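Local coordinates for protein beta-glucosidase (PDB 6JXG) that probably hydrolyses terminal, non-reducing beta-D-glucosyl residues with release of beta-D-glucose, as a secreted family 3 glycoside hydrolase of cellulose degradation, at residues 224-228 against 287-291; 559-564 against 645-651; 637-641 against 688-692. All coordinates share one frame; numbering follows the deposited sequence.

Contact 1: residues 224-228 against 287-291; sequences DFQGF and RILAS
Arg287, on helix 278-294, reaches along the loop that leads from helix 214-222 into strand 228-231. Its CB lies 4.0 Å from Phe228 CB, and CG and CD pass the carbonyl oxygen of Gly227, CD at 3.4 Å from Gly227 O. With the chain extended from CG to NE (chi2 171°, chi3 172°), the guanidinium is brought edge-on to the loop carbonyls. There NE turns back to a salt bridge with Asp283 on its own helix, while NH1 is shared by two carbonyls: Phe225 O at 2.8 Å and Gly227 O at 2.9 Å, both close to the guanidinium plane. NH2 gives a hydrogen to a water that in turn donates to Phe225 O. Beyond this polar grip, Ile288 CG1 packs over one face of the Phe228 ring, 3.9 Å from Phe228 CG, and Ser291 CB meets the ring at its edge. Ser291 OG, 3.4 Å from Gly227 CA, is bonded to Ala195 O. This joins a helix to the loop entering strand 228-231 of the N-terminal domain, a member of the TIM-barrel clan. Asp283 meets the charge of Arg287; toward the loop it faces main-chain oxygens, so the grip probably depends more on backbone path than on loop side chains.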
loop_
_atom_site.group_PDB
_atom_site.type_symbol
_atom_site.label_atom_id
_atom_site.label_comp_id
_atom_site.label_asym_id
_atom_site.label_seq_id
_atom_site.Cartn_x
_atom_site.Cartn_y
_atom_site.Cartn_z
ATOM N N ASP A 224 12.287 -13.560 13.617
ATOM C CA ASP A 224 11.568 -14.410 14.539
ATOM C C ASP A 224 10.076 -14.502 14.249
ATOM O O ASP A 224 9.245 -14.562 15.166
ATOM C CB ASP A 224 11.829 -13.911 15.941
ATOM C CG ASP A 224 11.611 -14.981 17.009
ATOM O OD1 ASP A 224 11.238 -14.570 18.123
ATOM O OD2 ASP A 224 11.708 -16.176 16.695
ATOM N N PHE A 225 9.764 -14.579 12.957
ATOM C CA PHE A 225 8.410 -14.653 12.531
ATOM C C PHE A 225 7.791 -15.993 12.987
ATOM O O PHE A 225 8.359 -17.086 12.716
ATOM C CB PHE A 225 8.410 -14.539 11.016
ATOM C CG PHE A 225 7.055 -14.746 10.368
ATOM C CD1 PHE A 225 5.943 -13.966 10.724
ATOM C CD2 PHE A 225 6.905 -15.680 9.337
ATOM C CE1 PHE A 225 4.700 -14.153 10.068
ATOM C CE2 PHE A 225 5.646 -15.892 8.762
ATOM C CZ PHE A 225 4.579 -15.112 9.103
ATOM N N GLN A 226 6.638 -15.917 13.636
ATOM C CA GLN A 226 5.973 -17.096 14.209
ATOM C C GLN A 226 4.842 -17.676 13.348
ATOM O O GLN A 226 4.451 -18.825 13.581
ATOM C CB GLN A 226 5.438 -16.789 15.603
ATOM C CG GLN A 226 6.486 -16.344 16.613
ATOM C CD GLN A 226 7.430 -17.471 16.915
ATOM O OE1 GLN A 226 6.989 -18.589 17.260
ATOM N NE2 GLN A 226 8.727 -17.230 16.750
ATOM N N GLY A 227 4.374 -16.937 12.321
ATOM C CA GLY A 227 3.419 -17.438 11.379
ATOM C C GLY A 227 3.981 -18.291 10.244
ATOM O O GLY A 227 5.077 -18.904 10.324
ATOM N N PHE A 228 3.268 -18.274 9.138
ATOM C CA PHE A 228 3.517 -19.169 8.067
ATOM C C PHE A 228 3.717 -18.376 6.765
ATOM O O PHE A 228 3.206 -17.270 6.615
ATOM C CB PHE A 228 2.452 -20.229 7.915
ATOM C CG PHE A 228 1.174 -19.747 7.397
ATOM C CD1 PHE A 228 0.884 -19.811 6.031
ATOM C CD2 PHE A 228 0.183 -19.277 8.293
ATOM C CE1 PHE A 228 -0.326 -19.378 5.555
ATOM C CE2 PHE A 228 -1.038 -18.872 7.825
ATOM C CZ PHE A 228 -1.339 -18.942 6.445
ATOM N N ARG A 287 3.018 -23.999 12.267
ATOM C CA ARG A 287 2.944 -22.576 11.979
ATOM C C ARG A 287 1.540 -22.168 11.452
ATOM O O ARG A 287 0.945 -21.185 11.904
ATOM C CB ARG A 287 4.014 -22.193 10.987
ATOM C CG ARG A 287 5.444 -22.177 11.556
ATOM C CD ARG A 287 6.503 -21.991 10.492
ATOM N NE ARG A 287 7.812 -21.795 11.096
ATOM C CZ ARG A 287 8.248 -20.689 11.710
ATOM N NH1 ARG A 287 7.527 -19.590 11.726
ATOM N NH2 ARG A 287 9.459 -20.707 12.275
ATOM N N ILE A 288 1.034 -22.908 10.471
ATOM C CA ILE A 288 -0.279 -22.671 9.860
ATOM C C ILE A 288 -1.389 -22.719 10.927
ATOM O O ILE A 288 -2.199 -21.789 11.053
ATOM C CB ILE A 288 -0.589 -23.715 8.765
ATOM C CG1 ILE A 288 0.440 -23.602 7.640
ATOM C CG2 ILE A 288 -2.001 -23.498 8.193
ATOM C CD1 ILE A 288 0.595 -24.782 6.721
ATOM N N LEU A 289 -1.320 -23.757 11.761
ATOM C CA LEU A 289 -2.301 -23.917 12.852
ATOM C C LEU A 289 -2.099 -22.818 13.908
ATOM O O LEU A 289 -3.062 -22.313 14.467
ATOM C CB LEU A 289 -2.211 -25.343 13.484
ATOM C CG LEU A 289 -2.563 -26.497 12.524
ATOM C CD1 LEU A 289 -2.480 -27.782 13.328
ATOM C CD2 LEU A 289 -3.964 -26.380 11.905
ATOM N N ALA A 290 -0.852 -22.462 14.232
ATOM C CA ALA A 290 -0.615 -21.409 15.206
ATOM C C ALA A 290 -1.339 -20.101 14.774
ATOM O O ALA A 290 -1.932 -19.417 15.593
ATOM C CB ALA A 290 0.861 -21.156 15.380
ATOM N N SER A 291 -1.191 -19.730 13.522
ATOM C CA SER A 291 -1.797 -18.512 13.004
ATOM C C SER A 291 -3.334 -18.552 13.057
ATOM O O SER A 291 -4.009 -17.576 13.415
ATOM C CB SER A 291 -1.306 -18.317 11.570
ATOM O OG SER A 291 0.062 -17.815 11.589
HETATM O O HOH W 1 10.589 -18.429 13.759
#

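Contact 2: residues 559-564 against 645-651; sequences YRHFDQ and SPPKQLR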
loop_
_atom_site.group_PDB
_atom_site.type_symbol
_atom_site.label_atom_id
_atom_site.label_comp_id
_atom_site.label_asym_id
_atom_site.label_seq_id
_atom_site.Cartn_x
_atom_site.Cartn_y
_atom_site.Cartn_z
ATOM N N TYR A 559 12.569 10.430 -2.717
ATOM C CA TYR A 559 13.115 11.715 -2.225
ATOM C C TYR A 559 14.526 11.632 -1.668
ATOM O O TYR A 559 15.247 12.624 -1.672
ATOM C CB TYR A 559 12.187 12.395 -1.193
ATOM C CG TYR A 559 12.081 11.693 0.162
ATOM C CD1 TYR A 559 12.779 12.150 1.245
ATOM C CD2 TYR A 559 11.259 10.566 0.330
ATOM C CE1 TYR A 559 12.729 11.529 2.476
ATOM C CE2 TYR A 559 11.138 10.002 1.568
ATOM C CZ TYR A 559 11.912 10.442 2.633
ATOM O OH TYR A 559 11.831 9.810 3.862
ATOM N N ARG A 560 14.896 10.473 -1.126
ATOM C CA ARG A 560 16.269 10.228 -0.672
ATOM C C ARG A 560 17.278 10.493 -1.799
ATOM O O ARG A 560 18.331 11.080 -1.559
ATOM C CB ARG A 560 16.397 8.781 -0.196
ATOM C CG ARG A 560 15.599 8.439 1.069
ATOM C CD ARG A 560 15.443 6.901 1.210
ATOM N NE ARG A 560 15.242 6.514 2.618
ATOM C CZ ARG A 560 14.099 6.646 3.289
ATOM N NH1 ARG A 560 13.043 7.109 2.651
ATOM N NH2 ARG A 560 14.042 6.397 4.616
ATOM N N HIS A 561 16.943 10.077 -3.011
ATOM C CA HIS A 561 17.749 10.385 -4.192
ATOM C C HIS A 561 17.746 11.837 -4.589
ATOM O O HIS A 561 18.826 12.434 -4.822
ATOM C CB HIS A 561 17.342 9.510 -5.368
ATOM C CG HIS A 561 17.932 9.919 -6.674
ATOM N ND1 HIS A 561 19.271 9.797 -6.982
ATOM C CD2 HIS A 561 17.332 10.406 -7.784
ATOM C CE1 HIS A 561 19.472 10.224 -8.220
ATOM N NE2 HIS A 561 18.308 10.585 -8.728
ATOM N N PHE A 562 16.570 12.410 -4.682
ATOM C CA PHE A 562 16.464 13.842 -5.047
ATOM C C PHE A 562 17.295 14.648 -4.054
ATOM O O PHE A 562 18.041 15.584 -4.485
ATOM C CB PHE A 562 15.020 14.321 -5.116
ATOM C CG PHE A 562 14.248 13.749 -6.267
ATOM C CD1 PHE A 562 14.022 14.491 -7.396
ATOM C CD2 PHE A 562 13.748 12.426 -6.224
ATOM C CE1 PHE A 562 13.316 13.994 -8.450
ATOM C CE2 PHE A 562 13.086 11.885 -7.329
ATOM C CZ PHE A 562 12.853 12.677 -8.444
ATOM N N ASP A 563 17.171 14.307 -2.758
ATOM C CA ASP A 563 17.879 15.047 -1.727
ATOM C C ASP A 563 19.415 14.817 -1.892
ATOM O O ASP A 563 20.203 15.773 -1.927
ATOM C CB ASP A 563 17.431 14.630 -0.302
ATOM C CG ASP A 563 16.013 14.979 -0.000
ATOM O OD1 ASP A 563 15.391 15.749 -0.767
ATOM O OD2 ASP A 563 15.499 14.542 1.083
ATOM N N GLN A 564 19.842 13.579 -2.024
ATOM C CA GLN A 564 21.305 13.263 -2.052
ATOM C C GLN A 564 21.992 13.828 -3.301
ATOM O O GLN A 564 23.146 14.214 -3.277
ATOM C CB GLN A 564 21.538 11.752 -2.027
ATOM C CG GLN A 564 23.023 11.313 -2.064
ATOM C CD GLN A 564 23.870 11.895 -0.939
ATOM O OE1 GLN A 564 25.077 12.159 -1.114
ATOM N NE2 GLN A 564 23.270 12.076 0.231
ATOM N N SER A 645 24.400 8.156 4.232
ATOM C CA SER A 645 22.967 7.814 4.268
ATOM C C SER A 645 22.165 8.938 3.587
ATOM O O SER A 645 22.712 10.030 3.356
ATOM C CB SER A 645 22.502 7.705 5.711
ATOM O OG SER A 645 23.304 6.857 6.483
ATOM N N PRO A 646 20.880 8.690 3.307
ATOM C CA PRO A 646 20.114 9.857 2.837
ATOM C C PRO A 646 20.210 10.976 3.851
ATOM O O PRO A 646 20.211 10.716 5.110
ATOM C CB PRO A 646 18.692 9.346 2.741
ATOM C CG PRO A 646 18.816 7.824 2.670
ATOM C CD PRO A 646 20.009 7.530 3.563
ATOM N N PRO A 647 20.241 12.212 3.346
ATOM C CA PRO A 647 20.309 13.366 4.254
ATOM C C PRO A 647 19.161 13.483 5.231
ATOM O O PRO A 647 19.409 13.838 6.347
ATOM C CB PRO A 647 20.314 14.581 3.322
ATOM C CG PRO A 647 20.597 14.052 1.966
ATOM C CD PRO A 647 20.345 12.583 1.927
ATOM N N LYS A 648 17.959 13.065 4.815
ATOM C CA LYS A 648 16.733 13.181 5.607
ATOM C C LYS A 648 15.964 11.856 5.429
ATOM O O LYS A 648 15.781 11.335 4.287
ATOM C CB LYS A 648 15.815 14.306 5.027
ATOM C CG LYS A 648 16.063 15.739 5.520
ATOM C CD LYS A 648 15.164 16.787 4.839
ATOM C CE LYS A 648 15.613 17.004 3.388
ATOM N NZ LYS A 648 15.125 18.148 2.595
ATOM N N GLN A 649 15.472 11.305 6.523
ATOM C CA GLN A 649 14.623 10.091 6.430
ATOM C C GLN A 649 13.420 10.294 7.320
ATOM O O GLN A 649 13.573 10.623 8.514
ATOM C CB GLN A 649 15.398 8.921 6.979
ATOM C CG GLN A 649 16.492 8.484 6.046
ATOM C CD GLN A 649 17.053 7.162 6.447
ATOM O OE1 GLN A 649 16.590 6.125 5.997
ATOM N NE2 GLN A 649 18.035 7.176 7.305
ATOM N N LEU A 650 12.227 10.080 6.775
ATOM C CA LEU A 650 11.020 10.260 7.525
ATOM C C LEU A 650 11.045 9.338 8.706
ATOM O O LEU A 650 11.274 8.151 8.505
ATOM C CB LEU A 650 9.798 9.903 6.675
ATOM C CG LEU A 650 8.470 10.253 7.309
ATOM C CD1 LEU A 650 8.144 11.719 7.461
ATOM C CD2 LEU A 650 7.279 9.483 6.726
ATOM N N ARG A 651 10.853 9.878 9.910
ATOM C CA ARG A 651 10.728 9.060 11.124
ATOM C C ARG A 651 9.579 9.426 12.041
ATOM O O ARG A 651 9.481 8.923 13.202
ATOM C CB ARG A 651 12.076 9.030 11.897
ATOM C CG ARG A 651 13.246 8.445 11.134
ATOM C CD ARG A 651 13.093 6.961 10.808
ATOM N NE ARG A 651 14.338 6.302 10.475
ATOM C CZ ARG A 651 14.593 5.592 9.384
ATOM N NH1 ARG A 651 13.675 5.417 8.423
ATOM N NH2 ARG A 651 15.769 5.052 9.245
HETATM O O HOH W 2 11.734 6.763 6.136
HETATM O O HOH W 3 16.887 12.441 2.029
HETATM O O HOH W 4 16.105 18.283 0.179
#
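Tyr559 turns its CG between the backbone N and the carbonyl carbon (chi1 69°), which lets the phenol of helix 559-564 reach residues 645-651, while Arg560, extended from CG to NE, runs out alongside it. Together they tie the family 3 C-terminal domain to the edge strand 649-658 of the fibronectin type III-like domain, a beta-sandwich module. Tyr559 OH accepts the backbone N-H of Leu650 at 3.0 Å, nearly in the ring plane, and also bonds Asp130, whose carboxylate forms a salt bridge with Arg560 NH1. The aliphatic part of Arg560 lies against the Pro646 ring, with Arg560 CG 3.6 Å from Pro646 CB. At its tip, NH2 donates to Gln649 OE1 over 2.9 Å, on a lone pair of the amide oxygen, although the guanidinium and amide planes stand 87° apart. The same NH2 gives a hydrogen to a water that donates to Leu650 O. Arg651 NH1 sits only 3.9 Å from Arg560 NH2, a pairing of like charges that Asp130 probably eases.

One turn further on, Asp563 CB touches Pro647 CG, and Gln564 NE2 lies at the Pro647 ring, 3.4 Å from its CD. The carboxylate of Asp563 makes a salt bridge with Arg702 through OD1, and its link to Lys648 is looser: Asp563 OD2 is a long 3.9 Å from Lys648 NZ, which also bonds Ser701 O. Two waters fill in. One hydrogen-bonds both Asp563 OD2 and Lys648 N, binding carboxylate to main chain. The other accepts from Lys648 NZ at 2.6 Å and donates weakly to Asp563 OD1.

Contact 3: residues 637-641 against 688-692; sequences GLPGS and PTSGE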
loop_
_atom_site.group_PDB
_atom_site.type_symbol
_atom_site.label_atom_id
_atom_site.label_comp_id
_atom_site.label_asym_id
_atom_site.label_seq_id
_atom_site.Cartn_x
_atom_site.Cartn_y
_atom_site.Cartn_z
ATOM N N GLY A 637 18.383 13.284 10.298
ATOM C CA GLY A 637 19.671 13.183 9.625
ATOM C C GLY A 637 20.595 12.509 10.590
ATOM O O GLY A 637 20.587 12.831 11.771
ATOM N N LEU A 638 21.319 11.497 10.144
ATOM C CA LEU A 638 22.185 10.761 11.055
ATOM C C LEU A 638 23.511 11.482 11.264
ATOM O O LEU A 638 23.984 12.182 10.401
ATOM C CB LEU A 638 22.488 9.396 10.449
ATOM C CG LEU A 638 21.724 8.156 10.799
ATOM C CD1 LEU A 638 20.437 8.276 11.656
ATOM C CD2 LEU A 638 21.588 7.364 9.523
ATOM N N PRO A 639 24.146 11.258 12.416
ATOM C CA PRO A 639 25.470 11.870 12.640
ATOM C C PRO A 639 26.565 11.384 11.670
ATOM O O PRO A 639 26.446 10.289 11.039
ATOM C CB PRO A 639 25.801 11.461 14.066
ATOM C CG PRO A 639 25.048 10.258 14.313
ATOM C CD PRO A 639 23.774 10.316 13.476
ATOM N N GLY A 640 27.665 12.160 11.584
ATOM C CA GLY A 640 28.826 11.761 10.792
ATOM C C GLY A 640 29.461 10.452 11.234
ATOM O O GLY A 640 30.079 9.800 10.426
ATOM N N SER A 641 29.232 9.999 12.477
ATOM C CA SER A 641 29.679 8.640 12.909
ATOM C C SER A 641 29.066 7.474 12.110
ATOM O O SER A 641 29.690 6.438 11.958
ATOM C CB SER A 641 29.478 8.409 14.409
ATOM O OG SER A 641 28.136 8.562 14.825
ATOM N N PRO A 688 23.844 5.004 16.759
ATOM C CA PRO A 688 24.985 5.895 17.026
ATOM C C PRO A 688 24.995 6.516 18.432
ATOM O O PRO A 688 23.949 6.768 19.089
ATOM C CB PRO A 688 24.856 7.012 15.979
ATOM C CG PRO A 688 23.990 6.462 14.907
ATOM C CD PRO A 688 23.082 5.430 15.575
ATOM N N THR A 689 26.220 6.757 18.874
ATOM C CA THR A 689 26.493 7.012 20.252
ATOM C C THR A 689 27.423 8.243 20.471
ATOM O O THR A 689 27.943 8.488 21.537
ATOM C CB THR A 689 27.025 5.645 20.789
ATOM O OG1 THR A 689 26.690 5.522 22.153
ATOM C CG2 THR A 689 28.490 5.416 20.536
ATOM N N SER A 690 27.663 8.996 19.426
ATOM C CA SER A 690 28.377 10.264 19.526
ATOM C C SER A 690 27.927 11.107 18.336
ATOM O O SER A 690 27.478 10.604 17.300
ATOM C CB SER A 690 29.896 10.065 19.445
ATOM O OG SER A 690 30.249 9.531 18.178
ATOM N N GLY A 691 28.087 12.399 18.475
ATOM C CA GLY A 691 27.533 13.284 17.492
ATOM C C GLY A 691 26.093 13.437 17.925
ATOM O O GLY A 691 25.727 13.233 19.112
ATOM N N GLU A 692 25.258 13.792 16.967
ATOM C CA GLU A 692 23.960 14.211 17.273
ATOM C C GLU A 692 23.143 13.900 16.053
ATOM O O GLU A 692 23.652 13.950 14.907
ATOM C CB GLU A 692 23.947 15.713 17.539
ATOM C CG GLU A 692 24.267 16.584 16.327
ATOM C CD GLU A 692 24.179 18.070 16.667
ATOM O OE1 GLU A 692 23.735 18.885 15.821
ATOM O OE2 GLU A 692 24.498 18.423 17.817
#
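Residues 637-639 lead out of strand 628-637 and bring the ring of Pro639 into the bend formed by residues 688-692. Gly637 closes the strand with a backbone hydrogen bond to Ser694. Leu638, next along, leans on Phe693 and Ser645. Pro639 has the largest share of the contact. Its CB meets two carbonyl oxygens, Glu692 O at 3.4 Å and Ser690 O at 3.7 Å, and its CG rests 3.7 Å from Pro688 CB, the two proline rings crossing at about a right angle. Phe693 touches both prolines. Replacing Pro639 by an alanine takes away CG and CD, which would probably leave a gap beside Pro688 CB and free the loop to shift.

Past Gly640 the chain reaches Ser641, where a chi1 of 58° folds OG back over its own backbone. From there Ser641 OG donates to Ser690 O at 3.3 Å, tilted 30° from the carbonyl plane, and also lies 3.8 Å from Pro688 CB. On the facing side Gly691 has positive phi (83°), where a side chain would be jammed against the preceding carbonyl oxygen and press on Pro639 CB. The contact thus joins two loops at one end of a four-stranded antiparallel sheet, where the central strands 628-637 and 692-698 lie side by side, as in the beta-sandwich of a fibronectin type III-like domain.

Contacts 1 and 2 are buried, whereas contact 3, at the periphery of the chain, is partly buried, with buried prolines and exposed serines. Contact 1 stays within the N-terminal domain and stands apart, its nearest atoms about 19 Å from contact 2 and about 22 Å from contact 3. Contacts 2 and 3 touch through Leu638 and Ser645 and belong to one antiparallel sheet, contact 2 at its edge strand 649-658 and contact 3 at the ends of 628-637 and 692-698. In chemistry, both buried contacts use an arginine, gripping backbone carbonyls in contact 1 and a glutamine amide in contact 2, where waters and a long salt bridge span two domains. Contact 3 relies on proline rings and one serine bond.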